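Local coordinates for protein gamma-hexachlorocyclohexane dehydrochlorinase (Novosphingobium barchaimii LL02, PDB 5KVB) that probably catalyses two successive anti dehydrochlorinations of the pollutant lindane, taking it through a pentachlorocyclohexene to a tetrachlorocyclohexadiene, at residues D22-Q27 / A118-E123; A47-E52 / E61-L66; E88-S91 / V95-I98. All coordinates share one frame; numbering follows the deposited sequence. Where two conformers were deposited one is given.

Contact 1: residues D22-Q27 / A118-E123; sequences DLYSDQ and AVYTSE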
loop_
_atom_site.group_PDB
_atom_site.type_symbol
_atom_site.label_atom_id
_atom_site.label_comp_id
_atom_site.label_asym_id
_atom_site.label_seq_id
_atom_site.Cartn_x
_atom_site.Cartn_y
_atom_site.Cartn_z
ATOM N N ASP A 22 2.449 4.678 12.060
ATOM C CA ASP A 22 1.116 5.054 12.541
ATOM C C ASP A 22 0.831 6.563 12.376
ATOM O O ASP A 22 -0.276 6.940 11.975
ATOM C CB ASP A 22 0.922 4.650 14.019
ATOM C CG ASP A 22 0.772 3.142 14.229
ATOM O OD1 ASP A 22 0.568 2.392 13.262
ATOM O OD2 ASP A 22 0.850 2.728 15.408
ATOM N N LEU A 23 1.805 7.428 12.667
ATOM C CA LEU A 23 1.617 8.877 12.453
ATOM C C LEU A 23 1.245 9.163 11.010
ATOM O O LEU A 23 0.317 9.942 10.720
ATOM C CB LEU A 23 2.890 9.663 12.816
ATOM C CG LEU A 23 3.261 9.708 14.300
ATOM C CD1 LEU A 23 4.680 10.246 14.447
ATOM C CD2 LEU A 23 2.284 10.593 15.086
ATOM N N TYR A 24 1.988 8.540 10.098
ATOM C CA TYR A 24 1.818 8.798 8.681
ATOM C C TYR A 24 0.463 8.292 8.175
ATOM O O TYR A 24 -0.250 9.012 7.469
ATOM C CB TYR A 24 2.969 8.173 7.910
ATOM C CG TYR A 24 2.976 8.470 6.432
ATOM C CD1 TYR A 24 3.520 9.648 5.927
ATOM C CD2 TYR A 24 2.437 7.566 5.544
ATOM C CE1 TYR A 24 3.538 9.897 4.556
ATOM C CE2 TYR A 24 2.442 7.812 4.186
ATOM C CZ TYR A 24 2.994 8.957 3.703
ATOM O OH TYR A 24 2.989 9.172 2.346
ATOM N N SER A 25 0.082 7.072 8.534
ATOM C CA SER A 25 -1.247 6.610 8.161
ATOM C C SER A 25 -2.343 7.476 8.791
ATOM O O SER A 25 -3.370 7.723 8.142
ATOM C CB SER A 25 -1.425 5.143 8.538
ATOM O OG SER A 25 -0.668 4.331 7.643
ATOM N N ASP A 26 -2.123 7.959 10.014
ATOM C CA ASP A 26 -3.099 8.825 10.692
ATOM C C ASP A 26 -3.303 10.145 9.929
ATOM O O ASP A 26 -4.413 10.673 9.909
ATOM C CB ASP A 26 -2.677 9.118 12.146
ATOM C CG ASP A 26 -3.002 7.978 13.107
ATOM O OD1 ASP A 26 -3.735 7.038 12.710
ATOM O OD2 ASP A 26 -2.532 8.026 14.269
ATOM N N GLN A 27 -2.253 10.652 9.279
ATOM C CA GLN A 27 -2.403 11.841 8.445
ATOM C C GLN A 27 -3.375 11.560 7.301
ATOM O O GLN A 27 -4.311 12.327 7.062
ATOM C CB GLN A 27 -1.043 12.303 7.896
ATOM C CG GLN A 27 -1.033 13.739 7.302
ATOM C CD GLN A 27 -1.578 13.844 5.882
ATOM O OE1 GLN A 27 -1.683 12.855 5.169
ATOM N NE2 GLN A 27 -1.909 15.066 5.465
ATOM N N ALA A 118 1.097 11.459 -5.989
ATOM C CA ALA A 118 1.879 12.405 -5.198
ATOM C C ALA A 118 3.029 11.734 -4.471
ATOM O O ALA A 118 2.990 10.523 -4.201
ATOM C CB ALA A 118 0.987 13.118 -4.201
ATOM N N VAL A 119 4.046 12.531 -4.163
ATOM C CA VAL A 119 5.114 12.105 -3.277
ATOM C C VAL A 119 5.048 12.937 -2.008
ATOM O O VAL A 119 5.001 14.165 -2.068
ATOM C CB VAL A 119 6.491 12.246 -3.946
ATOM C CG1 VAL A 119 7.609 12.084 -2.924
ATOM C CG2 VAL A 119 6.630 11.222 -5.074
ATOM N N TYR A 120 4.994 12.253 -0.866
ATOM C CA TYR A 120 5.003 12.905 0.443
ATOM C C TYR A 120 6.390 12.789 1.068
ATOM O O TYR A 120 6.901 11.673 1.257
ATOM C CB TYR A 120 3.971 12.281 1.397
ATOM C CG TYR A 120 2.512 12.627 1.156
ATOM C CD1 TYR A 120 2.077 13.159 -0.053
ATOM C CD2 TYR A 120 1.567 12.414 2.161
ATOM C CE1 TYR A 120 0.717 13.465 -0.258
ATOM C CE2 TYR A 120 0.227 12.724 1.970
ATOM C CZ TYR A 120 -0.187 13.242 0.763
ATOM O OH TYR A 120 -1.521 13.536 0.573
ATOM N N THR A 121 7.001 13.929 1.375
ATOM C CA THR A 121 8.321 13.990 1.997
ATOM C C THR A 121 8.141 14.516 3.424
ATOM O O THR A 121 7.640 15.630 3.619
ATOM C CB THR A 121 9.274 14.901 1.200
ATOM O OG1 THR A 121 9.320 14.462 -0.169
ATOM C CG2 THR A 121 10.663 14.832 1.753
ATOM N N SER A 122 8.496 13.704 4.417
ATOM C CA SER A 122 8.131 13.989 5.807
ATOM C C SER A 122 9.345 13.998 6.739
ATOM O O SER A 122 10.381 13.434 6.415
ATOM C CB SER A 122 7.090 12.967 6.286
ATOM O OG SER A 122 7.547 11.637 6.096
ATOM N N GLU A 123 9.200 14.653 7.895
ATOM C CA GLU A 123 10.196 14.617 8.954
ATOM C C GLU A 123 9.457 14.422 10.271
ATOM O O GLU A 123 8.363 14.968 10.473
ATOM C CB GLU A 123 11.037 15.906 9.006
ATOM C CG GLU A 123 12.197 15.855 10.008
ATOM C CD GLU A 123 12.807 17.231 10.285
ATOM O OE1 GLU A 123 13.761 17.619 9.569
ATOM O OE2 GLU A 123 12.342 17.919 11.226
HETATM O O HOH W 1 -3.252 13.133 2.794
#

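Contact 2: residues A47-E52 / E61-L66; sequences AEWTVE and EGALDL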
loop_
_atom_site.group_PDB
_atom_site.type_symbol
_atom_site.label_atom_id
_atom_site.label_comp_id
_atom_site.label_asym_id
_atom_site.label_seq_id
_atom_site.Cartn_x
_atom_site.Cartn_y
_atom_site.Cartn_z
ATOM N N ALA A 47 5.336 22.176 13.996
ATOM C CA ALA A 47 5.447 21.418 12.745
ATOM C C ALA A 47 4.954 22.240 11.562
ATOM O O ALA A 47 4.017 23.035 11.702
ATOM C CB ALA A 47 4.662 20.104 12.840
ATOM N N GLU A 48 5.582 22.056 10.405
ATOM C CA GLU A 48 5.205 22.781 9.197
ATOM C C GLU A 48 4.731 21.851 8.079
ATOM O O GLU A 48 5.448 20.947 7.664
ATOM C CB GLU A 48 6.377 23.638 8.705
ATOM C CG GLU A 48 6.699 24.806 9.634
ATOM C CD GLU A 48 7.767 25.735 9.075
ATOM O OE1 GLU A 48 8.576 25.289 8.235
ATOM O OE2 GLU A 48 7.789 26.916 9.479
ATOM N N TRP A 49 3.517 22.096 7.605
ATOM C CA TRP A 49 2.951 21.365 6.475
ATOM C C TRP A 49 2.885 22.321 5.291
ATOM O O TRP A 49 2.144 23.304 5.329
ATOM C CB TRP A 49 1.570 20.817 6.852
ATOM C CG TRP A 49 0.830 20.008 5.789
ATOM C CD1 TRP A 49 1.298 19.598 4.569
ATOM C CD2 TRP A 49 -0.510 19.508 5.889
ATOM N NE1 TRP A 49 0.321 18.880 3.903
ATOM C CE2 TRP A 49 -0.797 18.822 4.691
ATOM C CE3 TRP A 49 -1.497 19.583 6.876
ATOM C CZ2 TRP A 49 -2.032 18.208 4.461
ATOM C CZ3 TRP A 49 -2.726 18.979 6.644
ATOM C CH2 TRP A 49 -2.982 18.304 5.441
ATOM N N THR A 50 3.687 22.036 4.269
ATOM C CA THR A 50 3.744 22.853 3.057
ATOM C C THR A 50 3.134 22.123 1.862
ATOM O O THR A 50 3.506 20.987 1.560
ATOM C CB THR A 50 5.195 23.242 2.693
ATOM O OG1 THR A 50 5.924 22.074 2.293
ATOM C CG2 THR A 50 5.900 23.893 3.861
ATOM N N VAL A 51 2.205 22.782 1.179
ATOM C CA VAL A 51 1.664 22.248 -0.061
ATOM C C VAL A 51 2.125 23.161 -1.187
ATOM O O VAL A 51 1.889 24.366 -1.145
ATOM C CB VAL A 51 0.127 22.158 -0.034
ATOM C CG1 VAL A 51 -0.386 21.514 -1.313
ATOM C CG2 VAL A 51 -0.338 21.373 1.185
ATOM N N GLU A 52 2.810 22.596 -2.175
ATOM C CA GLU A 52 3.343 23.391 -3.275
ATOM C C GLU A 52 2.224 24.143 -3.995
ATOM O O GLU A 52 1.334 23.530 -4.585
ATOM C CB GLU A 52 4.106 22.503 -4.260
ATOM N N GLU A 61 -3.414 23.225 14.655
ATOM C CA GLU A 61 -4.445 24.162 14.195
ATOM C C GLU A 61 -4.206 24.629 12.748
ATOM O O GLU A 61 -5.164 24.870 11.992
ATOM C CB GLU A 61 -4.550 25.354 15.160
ATOM C CG GLU A 61 -5.303 24.999 16.449
ATOM C CD GLU A 61 -5.252 26.088 17.502
ATOM O OE1 GLU A 61 -4.301 26.897 17.477
ATOM O OE2 GLU A 61 -6.169 26.130 18.355
ATOM N N GLY A 62 -2.947 24.731 12.336
ATOM C CA GLY A 62 -2.646 25.031 10.950
ATOM C C GLY A 62 -3.095 23.932 9.998
ATOM O O GLY A 62 -3.630 24.209 8.910
ATOM N N ALA A 63 -2.862 22.686 10.396
ATOM C CA ALA A 63 -3.320 21.528 9.628
ATOM C C ALA A 63 -4.838 21.560 9.450
ATOM O O ALA A 63 -5.346 21.345 8.343
ATOM C CB ALA A 63 -2.881 20.222 10.322
ATOM N N LEU A 64 -5.564 21.848 10.526
ATOM C CA LEU A 64 -7.025 21.912 10.433
ATOM C C LEU A 64 -7.496 23.119 9.617
ATOM O O LEU A 64 -8.508 23.042 8.911
ATOM C CB LEU A 64 -7.640 21.928 11.834
ATOM C CG LEU A 64 -7.465 20.614 12.602
ATOM C CD1 LEU A 64 -8.180 20.671 13.947
ATOM C CD2 LEU A 64 -7.962 19.431 11.782
ATOM N N ASP A 65 -6.767 24.227 9.691
ATOM C CA ASP A 65 -7.082 25.394 8.869
ATOM C C ASP A 65 -6.955 25.069 7.379
ATOM O O ASP A 65 -7.825 25.407 6.572
ATOM C CB ASP A 65 -6.159 26.555 9.234
ATOM C CG ASP A 65 -6.580 27.859 8.588
ATOM O OD1 ASP A 65 -7.796 28.160 8.592
ATOM O OD2 ASP A 65 -5.698 28.579 8.078
ATOM N N LEU A 66 -5.868 24.402 7.016
ATOM C CA LEU A 66 -5.630 24.014 5.633
ATOM C C LEU A 66 -6.733 23.113 5.091
ATOM O O LEU A 66 -7.238 23.344 3.993
ATOM C CB LEU A 66 -4.274 23.303 5.505
ATOM C CG LEU A 66 -3.962 22.678 4.136
ATOM C CD1 LEU A 66 -3.925 23.754 3.044
ATOM C CD2 LEU A 66 -2.655 21.894 4.188
#

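Contact 3: residues E88-S91 / V95-I98; sequences EFVS and VNGI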
loop_
_atom_site.group_PDB
_atom_site.type_symbol
_atom_site.label_atom_id
_atom_site.label_comp_id
_atom_site.label_asym_id
_atom_site.label_seq_id
_atom_site.Cartn_x
_atom_site.Cartn_y
_atom_site.Cartn_z
ATOM N N GLU A 88 14.331 6.829 7.229
ATOM C CA GLU A 88 15.768 6.864 7.513
ATOM C C GLU A 88 16.026 7.731 8.728
ATOM O O GLU A 88 15.480 8.832 8.835
ATOM C CB GLU A 88 16.546 7.414 6.318
ATOM C CG GLU A 88 16.386 6.622 5.036
ATOM C CD GLU A 88 17.433 5.537 4.868
ATOM O OE1 GLU A 88 18.043 5.124 5.879
ATOM O OE2 GLU A 88 17.647 5.102 3.716
ATOM N N PHE A 89 16.864 7.240 9.633
ATOM C CA PHE A 89 17.204 7.987 10.832
ATOM C C PHE A 89 18.328 8.989 10.535
ATOM O O PHE A 89 19.455 8.600 10.222
ATOM C CB PHE A 89 17.586 7.023 11.962
ATOM C CG PHE A 89 16.407 6.281 12.546
ATOM C CD1 PHE A 89 15.887 5.171 11.904
ATOM C CD2 PHE A 89 15.801 6.708 13.724
ATOM C CE1 PHE A 89 14.794 4.491 12.427
ATOM C CE2 PHE A 89 14.707 6.032 14.250
ATOM C CZ PHE A 89 14.204 4.932 13.605
ATOM N N VAL A 90 18.001 10.273 10.597
ATOM C CA VAL A 90 18.991 11.339 10.447
ATOM C C VAL A 90 19.860 11.381 11.705
ATOM O O VAL A 90 21.088 11.564 11.642
ATOM C CB VAL A 90 18.303 12.699 10.204
ATOM C CG1 VAL A 90 19.338 13.823 10.128
ATOM C CG2 VAL A 90 17.469 12.646 8.928
ATOM N N SER A 91 19.197 11.186 12.840
ATOM C CA SER A 91 19.813 11.061 14.157
ATOM C C SER A 91 18.905 10.146 14.962
ATOM O O SER A 91 17.873 9.702 14.456
ATOM C CB SER A 91 19.944 12.421 14.837
ATOM O OG SER A 91 18.663 12.892 15.234
ATOM N N VAL A 95 13.809 11.566 12.066
ATOM C CA VAL A 95 13.607 10.614 10.978
ATOM C C VAL A 95 13.077 11.322 9.721
ATOM O O VAL A 95 12.181 12.173 9.800
ATOM C CB VAL A 95 12.632 9.490 11.404
ATOM C CG1 VAL A 95 12.170 8.666 10.200
ATOM C CG2 VAL A 95 13.298 8.608 12.441
ATOM N N ASN A 96 13.661 10.991 8.568
ATOM C CA ASN A 96 13.134 11.369 7.259
ATOM C C ASN A 96 12.238 10.278 6.700
ATOM O O ASN A 96 12.602 9.100 6.752
ATOM C CB ASN A 96 14.265 11.581 6.247
ATOM C CG ASN A 96 14.964 12.909 6.379
ATOM O OD1 ASN A 96 14.464 13.841 6.991
ATOM N ND2 ASN A 96 16.128 13.010 5.741
ATOM N N GLY A 97 11.097 10.658 6.141
ATOM C CA GLY A 97 10.277 9.725 5.400
ATOM C C GLY A 97 10.009 10.157 3.965
ATOM O O GLY A 97 9.941 11.352 3.663
ATOM N N ILE A 98 9.867 9.179 3.080
ATOM C CA ILE A 98 9.350 9.408 1.737
ATOM C C ILE A 98 8.261 8.360 1.497
ATOM O O ILE A 98 8.390 7.214 1.929
ATOM C CB ILE A 98 10.456 9.320 0.644
ATOM C CG1 ILE A 98 11.132 7.942 0.638
ATOM C CG2 ILE A 98 11.480 10.452 0.826
ATOM C CD1 ILE A 98 12.189 7.759 -0.453
#

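Contact 1: residues D22-Q27 / A118-E123
Y24 of helix 10-33 meets Y120 of strand 113-127 with the far end of its ring. Its CB leaves the helix across the line to the strand, and with CG anti to the backbone N (chi1 -175°) the end of the ring comes nearer the strand. Near the start of the ring, Y24 CD1 passes loosely by the side chain of S122, whose OG has its main partner in the hydroxyl of Y124. Farther out, Y24 CE1 lies 4.0 Å from Y120 CB, and Y24 CZ keeps a similar distance from Y120 CD2. At the tip, Y24 OH rests 3.4 Å from Y120 CB, a van der Waals contact in which CB sits in the plane of the Y24 ring, at its edge. An alanine in place of this tyrosine is likely to open a gap beside Y120 CB and leave the Y120 ring less firmly held.

One helical turn on, Q27 OE1 comes to the edge of the other ring, 3.7 Å from Y120 CE2, its amide plane 81° from the ring plane. A water joins the two residues, donating to Q27 OE1 at 2.9 Å and hydrogen-bonding Y120 OH at 2.8 Å. The nearest side-chain atoms of Y120 and H80, the likely proton acceptor, are about 3 Å apart. Long helix against curved sheet is the arrangement of the NTF2-like (SnoaL-like) fold, whose interior here houses the probable active site.

Contact 2: residues A47-E52 / E61-L66
W49 of strand 47-51 and L66 of helix 59-71 form the centre of an apolar contact. Methyl CD2 of L66 stands over one face of the indole, above the middle of its six-membered ring. This is a CH-pi interaction of nearly ideal geometry: L66 CD2 is 3.5 Å from the centroid of that W49 ring and only 5° off the ring normal. All six carbons of the benzo ring are consequently at similar range, with W49 CE2 3.6 Å from L66 CD2. The indole gets there because CG of W49 is anti to the backbone N (chi1 -179°), which extends the ring system from the strand to the side of the helix.

The remaining contacts are aliphatic or made at the ring edge. A63, one turn earlier in the helix, puts its CB in the plane of the indole, 3.8 Å from W49 CE3, so the helix touches the same ring over a face and at its rim. V51, two residues along the strand and with its CB pointing to the same side as that of W49, brings CG2 to 3.8 Å from L66 CD2. That leucine methyl thus touches both the indole face and the valine branch.

Neighbouring elements add to the cluster: the ring of W43 meets that of W49 with their planes nearly parallel, Q27 and V31 of helix 10-33 touch the indole, and Y57 of strand 55-58 touches L66. The axes of segments 61-66 and 47-51 come within 8.9 Å and run at 22° to each other, nearly parallel. Strands 47-51 and 55-58 are antiparallel neighbours at one side of the sheet, and the helix that follows them packs back on the first, within the helix-and-curved-sheet architecture of the NTF2-like fold.

Contact 3: residues E88-S91 / V95-I98
F89 and V95 face each other as a non-hydrogen-bonded pair near the end of the antiparallel beta hairpin made by strands 75-89 and 94-107. Both side chains rise from the same face of the sheet, the one on which helix 10-33 lies: R13, S16 and R17 touch F89, and I20 touches V95. The phenyl ring turns a face to the valine. V95 CG2 lies over it, displaced toward the rim, 3.7 Å from the F89 ring centroid and 25° off the normal, a CH-pi contact that falls on the CD2-CE2 side of the ring. The valine's torsion, with CG1 anti to the backbone N (chi1 167°), gives CG2 this place and puts CG1 beside the carbonyl oxygen of E88.

On the other face, E88 and N96 form the hydrogen-bonded pair. Their side chains diverge, since the carboxylate of E88 leads away from the neighbouring strand, and N96 instead meets V90, where the chain turns a corner. There V90 CG2 packs against the amide at 3.5 Å from N96 ND2. V90 and S91 together lie opposite K94, a classic beta bulge next to the turn.

The backbone pair is joined both ways, by E88 N to N96 O at 2.9 Å and by N96 N to E88 O at 2.8 Å. E88 O receives a further, weaker approach from the CA-H of V95, with CA 3.4 Å from that oxygen and an angle of 136° at the hydrogen.

From the N terminus the chain first runs through helix 10-33, whose residues 22-27 meet strand 113-127 and close contact 1 after 90 intervening residues. Contacts 2 and 3 both nest within that long loop and follow one another in series: contact 2 returns helix 59-71 to strand 47-51 after eight residues, and contact 3 closes a hairpin over three. Contacts 1 and 2 touch where Q27 NE2 comes 3.3 Å from W49 CZ2. Contacts 1 and 3 meet through neighbouring strands, S122 N probably hydrogen-bonding G97 O. Contacts 2 and 3 stay about 11 Å apart at their nearest atoms, joined through the shared sheet.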